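Terminase large subunit (Thermus phage G20c, PDB 5M1P) drives ATP-powered translocation of viral DNA into empty capsids and, through its RNase H-like nuclease domain, cuts the genome to initiate and end packaging. Local coordinates at residues Y49-V54 with A63-M68; D75-L80 with E105-Q110. All blocks are in the same frame, centred on the assembly; numbering follows the deposited sequence.

Interaction 1 (Y49-V54 with A63-M68); sequences YSVFSV and ACLERM. With CA (calcium ion), chain C.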
# COMPACT_ATOMS: atom_id res chain seq x y z
N TYR A 49 -7.83 -3.13 8.16
CA TYR A 49 -7.39 -1.77 7.89
C TYR A 49 -7.50 -1.41 6.41
O TYR A 49 -7.36 -2.26 5.52
CB TYR A 49 -5.93 -1.56 8.35
CG TYR A 49 -5.74 -1.67 9.84
CD1 TYR A 49 -5.47 -2.90 10.44
CD2 TYR A 49 -5.83 -0.55 10.67
CE1 TYR A 49 -5.31 -3.01 11.80
CE2 TYR A 49 -5.67 -0.66 12.05
CZ TYR A 49 -5.42 -1.90 12.61
OH TYR A 49 -5.25 -2.03 13.97
N SER A 50 -7.75 -0.13 6.18
CA SER A 50 -7.54 0.49 4.88
C SER A 50 -6.22 1.23 4.95
O SER A 50 -5.96 1.88 5.95
CB SER A 50 -8.66 1.49 4.58
OG SER A 50 -8.83 2.44 5.63
N VAL A 51 -5.42 1.10 3.90
CA VAL A 51 -4.14 1.79 3.82
C VAL A 51 -3.96 2.39 2.44
O VAL A 51 -4.02 1.69 1.42
CB VAL A 51 -2.96 0.85 4.12
CG1 VAL A 51 -1.65 1.63 4.14
CG2 VAL A 51 -3.18 0.14 5.43
N PHE A 52 -3.69 3.69 2.43
CA PHE A 52 -3.48 4.45 1.20
C PHE A 52 -2.07 5.01 1.25
O PHE A 52 -1.75 5.78 2.15
CB PHE A 52 -4.50 5.59 1.07
CG PHE A 52 -5.94 5.18 1.25
CD1 PHE A 52 -6.40 3.95 0.81
CD2 PHE A 52 -6.84 6.05 1.85
CE1 PHE A 52 -7.72 3.57 0.97
CE2 PHE A 52 -8.17 5.68 2.00
CZ PHE A 52 -8.61 4.44 1.57
N SER A 53 -1.23 4.61 0.29
CA SER A 53 0.18 4.98 0.28
C SER A 53 0.46 5.88 -0.92
O SER A 53 0.42 5.43 -2.05
CB SER A 53 1.05 3.73 0.21
OG SER A 53 0.88 2.94 1.36
N VAL A 54 0.78 7.14 -0.65
CA VAL A 54 1.07 8.12 -1.68
C VAL A 54 2.56 8.05 -2.02
O VAL A 54 3.40 8.35 -1.17
CB VAL A 54 0.71 9.55 -1.22
CG1 VAL A 54 0.92 10.53 -2.37
CG2 VAL A 54 -0.73 9.64 -0.73
N ALA A 63 5.31 9.81 0.21
CA ALA A 63 5.08 11.18 0.69
C ALA A 63 4.08 11.22 1.83
O ALA A 63 4.13 12.12 2.67
CB ALA A 63 4.59 12.05 -0.46
N CYS A 64 3.13 10.27 1.85
CA CYS A 64 2.06 10.27 2.83
C CYS A 64 1.49 8.86 2.89
O CYS A 64 1.40 8.20 1.85
CB CYS A 64 0.98 11.25 2.39
SG CYS A 64 -0.35 11.45 3.59
N LEU A 65 1.15 8.40 4.08
CA LEU A 65 0.49 7.12 4.24
C LEU A 65 -0.68 7.30 5.19
O LEU A 65 -0.49 7.80 6.29
CB LEU A 65 1.48 6.08 4.78
CG LEU A 65 0.90 4.66 4.87
CD1 LEU A 65 1.98 3.65 4.50
CD2 LEU A 65 0.30 4.34 6.22
N GLU A 66 -1.88 6.92 4.76
CA GLU A 66 -3.07 7.04 5.58
C GLU A 66 -3.56 5.65 5.89
O GLU A 66 -3.64 4.81 5.00
CB GLU A 66 -4.16 7.85 4.87
CG GLU A 66 -5.38 8.12 5.75
CD GLU A 66 -6.25 9.25 5.26
OE1 GLU A 66 -6.09 9.71 4.12
OE2 GLU A 66 -7.10 9.71 6.06
N ARG A 67 -3.87 5.42 7.17
CA ARG A 67 -4.27 4.10 7.63
C ARG A 67 -5.35 4.23 8.68
O ARG A 67 -5.24 5.03 9.60
CB ARG A 67 -3.07 3.37 8.21
CG ARG A 67 -3.38 2.01 8.82
CD ARG A 67 -2.11 1.20 8.94
NE ARG A 67 -2.27 -0.16 9.48
CZ ARG A 67 -2.23 -0.50 10.78
NH1 ARG A 67 -2.11 0.42 11.74
NH2 ARG A 67 -2.31 -1.78 11.11
N MET A 68 -6.41 3.45 8.55
CA MET A 68 -7.38 3.36 9.64
C MET A 68 -8.15 2.07 9.50
O MET A 68 -7.98 1.35 8.54
CB MET A 68 -8.33 4.57 9.66
CG MET A 68 -9.20 4.74 8.43
SD MET A 68 -8.31 5.12 6.91
CE MET A 68 -9.73 5.36 5.83
CA CA C . -7.41 -4.04 4.07
O HOH W 1 -6.78 4.40 4.54
O HOH W 2 -7.34 -6.19 3.18
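In the beta hairpin of strands 49-56 and 61-69, at the middle of the main sheet of the RNase H-like nuclease domain, Tyr49 and Arg67 stack at the end next to the metal. The Arg67 guanidinium lies almost flat on the phenol ring, the planes 14° apart, and Arg67 CZ sits 3.6 Å from the Tyr49 ring centroid, a cation-pi contact over the face. Arg67 gets there by running extended from CG to NE past Val51 CG2, which touches its CD. The ring of His175 also packs edge-to-face with that of Tyr49. Through its backbone, Tyr49 serves the metal site: its O binds the calcium ion at 2.3 Å, and Asp42, Phe43, Asp48, Asp177 and a water complete the coordination.

Beyond this residue the strands run antiparallel. Ser50 pairs with Met68, Phe52 with Glu66 and Val54 with Cys64 as hydrogen-bonded pairs; the Phe52 N to Glu66 O bond, 2.8 Å long, is nearly straight at 171°. At the far end Ala63 and Cys64 both face Val54 in a classic beta bulge, Ala63 N bonding to Val54 O at 2.8 Å.

The two sheet faces differ in what they meet. Val51, Ser53, Leu65 and Arg67 share one face, and Val51, Ser53 and Arg67 touch helix 177-186, where Ser53 OG bonds to Ser181 and also touches Leu65 CD1 at 3.4 Å. Ser50, Phe52 and Glu66 turn to helix 73-86. Here the bend of Met68 at chi2 (-66°) brings its end nearer to strand 49-56, and its CE reaches Phe52 CE2 at 4.1 Å. Water 1 lies over one face of the Phe52 ring, toward its rim, 3.0 Å from Ser50 OG, while Glu66 OE2 turns to Thr24.

Interaction 2 (D75-L80 with E105-Q110); sequences DQVARL and EELDAQ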
# COMPACT_ATOMS: atom_id res chain seq x y z
N ASP A 75 -16.55 6.77 3.39
CA ASP A 75 -15.46 7.55 3.99
C ASP A 75 -14.10 7.15 3.43
O ASP A 75 -13.26 8.01 3.17
CB ASP A 75 -15.49 7.43 5.52
CG ASP A 75 -14.50 8.34 6.21
OD1 ASP A 75 -14.25 9.46 5.71
OD2 ASP A 75 -14.00 7.93 7.28
N GLN A 76 -13.88 5.86 3.22
CA GLN A 76 -12.62 5.41 2.59
C GLN A 76 -12.43 6.03 1.22
O GLN A 76 -11.34 6.53 0.90
CB GLN A 76 -12.57 3.90 2.50
CG GLN A 76 -12.47 3.23 3.85
CD GLN A 76 -12.43 1.73 3.72
OE1 GLN A 76 -11.70 1.20 2.88
NE2 GLN A 76 -13.24 1.04 4.52
N VAL A 77 -13.49 6.03 0.41
CA VAL A 77 -13.45 6.63 -0.91
C VAL A 77 -13.25 8.15 -0.82
O VAL A 77 -12.47 8.72 -1.59
CB VAL A 77 -14.69 6.25 -1.76
CG1 VAL A 77 -14.70 7.04 -3.07
CG2 VAL A 77 -14.68 4.76 -2.06
N ALA A 78 -13.93 8.81 0.12
CA ALA A 78 -13.75 10.26 0.30
C ALA A 78 -12.32 10.60 0.73
O ALA A 78 -11.76 11.61 0.29
CB ALA A 78 -14.74 10.81 1.33
N ARG A 79 -11.73 9.77 1.58
CA ARG A 79 -10.36 10.02 2.05
C ARG A 79 -9.38 9.82 0.90
O ARG A 79 -8.42 10.59 0.74
CB ARG A 79 -10.00 9.11 3.24
CG ARG A 79 -10.82 9.35 4.50
CD ARG A 79 -10.61 10.69 5.18
NE ARG A 79 -11.37 10.78 6.43
CZ ARG A 79 -11.76 11.91 7.04
NH1 ARG A 79 -12.44 11.83 8.18
NH2 ARG A 79 -11.51 13.11 6.52
N LEU A 80 -9.63 8.82 0.08
CA LEU A 80 -8.85 8.59 -1.12
C LEU A 80 -8.95 9.77 -2.10
O LEU A 80 -7.94 10.21 -2.66
CB LEU A 80 -9.34 7.31 -1.77
CG LEU A 80 -8.50 6.53 -2.75
CD1 LEU A 80 -7.06 6.34 -2.28
CD2 LEU A 80 -9.18 5.17 -2.91
N GLU A 105 -18.72 1.10 -7.39
CA GLU A 105 -19.62 2.14 -7.89
C GLU A 105 -19.21 3.53 -7.41
O GLU A 105 -19.30 4.49 -8.17
CB GLU A 105 -21.07 1.85 -7.48
CG GLU A 105 -21.68 0.66 -8.22
CD GLU A 105 -22.90 0.09 -7.53
OE1 GLU A 105 -23.23 -1.08 -7.79
OE2 GLU A 105 -23.54 0.81 -6.72
N GLU A 106 -18.75 3.63 -6.16
CA GLU A 106 -18.35 4.91 -5.57
C GLU A 106 -17.08 5.48 -6.20
O GLU A 106 -16.99 6.68 -6.39
CB GLU A 106 -18.16 4.78 -4.05
CG GLU A 106 -19.47 4.83 -3.27
CD GLU A 106 -19.41 4.19 -1.89
OE1 GLU A 106 -18.31 4.03 -1.31
OE2 GLU A 106 -20.49 3.85 -1.36
N LEU A 107 -16.12 4.62 -6.54
CA LEU A 107 -14.91 5.07 -7.25
C LEU A 107 -15.29 5.75 -8.57
O LEU A 107 -14.75 6.80 -8.89
CB LEU A 107 -13.93 3.92 -7.51
CG LEU A 107 -13.20 3.35 -6.28
CD1 LEU A 107 -12.50 2.06 -6.67
CD2 LEU A 107 -12.22 4.34 -5.70
N ASP A 108 -16.21 5.16 -9.32
CA ASP A 108 -16.68 5.73 -10.58
C ASP A 108 -17.59 6.94 -10.35
O ASP A 108 -17.37 7.99 -10.95
CB ASP A 108 -17.37 4.66 -11.44
CG ASP A 108 -16.41 3.57 -11.89
OD1 ASP A 108 -15.22 3.88 -12.15
OD2 ASP A 108 -16.83 2.39 -11.98
N ALA A 109 -18.57 6.81 -9.46
CA ALA A 109 -19.51 7.90 -9.17
C ALA A 109 -18.82 9.17 -8.64
O ALA A 109 -19.22 10.28 -8.99
CB ALA A 109 -20.59 7.44 -8.21
N GLN A 110 -17.76 8.99 -7.86
CA GLN A 110 -17.03 10.13 -7.29
C GLN A 110 -15.92 10.66 -8.20
O GLN A 110 -15.21 11.59 -7.82
CB GLN A 110 -16.49 9.75 -5.91
CG GLN A 110 -17.59 9.46 -4.90
CD GLN A 110 -18.39 10.71 -4.59
OE1 GLN A 110 -17.83 11.72 -4.15
NE2 GLN A 110 -19.71 10.67 -4.83
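Val77 of helix 73-86 projects at helix 101-109 with both of its methyl groups. CG2 meets Glu106, lying 4.0 Å from Glu106 CB and 3.8 Å from Glu106 OE1, so the base of that side chain and one carboxylate oxygen both border the methyl. CG1 lies 4.0 Å from Glu106 O and 4.2 Å from Gln110 CG, just beyond the helix end. The position of each methyl follows from chi1 of Val77 (173°), which sets CG1 anti to the backbone N and leaves CG2 anti to the carbonyl carbon.

Gln110 is bent at chi2 (-66°), and it is its aliphatic CG that faces the valine. Glu106, by contrast, is extended beyond CG and passes Val77 obliquely. Leu107 does not aim its CB at helix 73-86, yet its CD2 branch swings back to meet Leu80 CD2 at 4.2 Å and, more loosely, Val77 CG2 at 4.4 Å. Leucine thus touches leucine methyl to methyl on the buried side, while Glu106 and Gln110 lie toward the surface. Ile112 packs on both Val77 and Leu107, and Leu80 continues inward to Phe43, Ile39 and Ala41.

The axes of the short segments stay 10.1 Å apart and cross at -38°; the interface is small, 190 Å². Two helices running in broadly the same direction, each leading by way of a loop into a parallel strand, 91-94 and 114-116, at one edge of the main sheet, are characteristic of the part of an RNase H-like fold where helices alternate with parallel strands.

Helix 73-86 joins the two contacts: it follows strand 61-69, packs on the hairpin of interaction 1 and presents Val77 and Leu80 to helix 101-109 in interaction 2. The centres of the two contacts lie about 15 Å apart, but they touch directly. Phe52 CE2 comes 3.5 Å from Gln76 O, Phe52 CG 3.9 Å from Leu80 CD1, and Glu66 OE2 3.7 Å from Arg79 CD. Interaction 1 reaches the nuclease centre through Tyr49, and the side chain of Val51 is about 4 Å from that of Asp177. Interaction 2 is more remote, the Leu80 side chain being about 12 Å from the calcium ion and that of Leu107 about 9 Å from that of Asp95, a likely second-metal ligand.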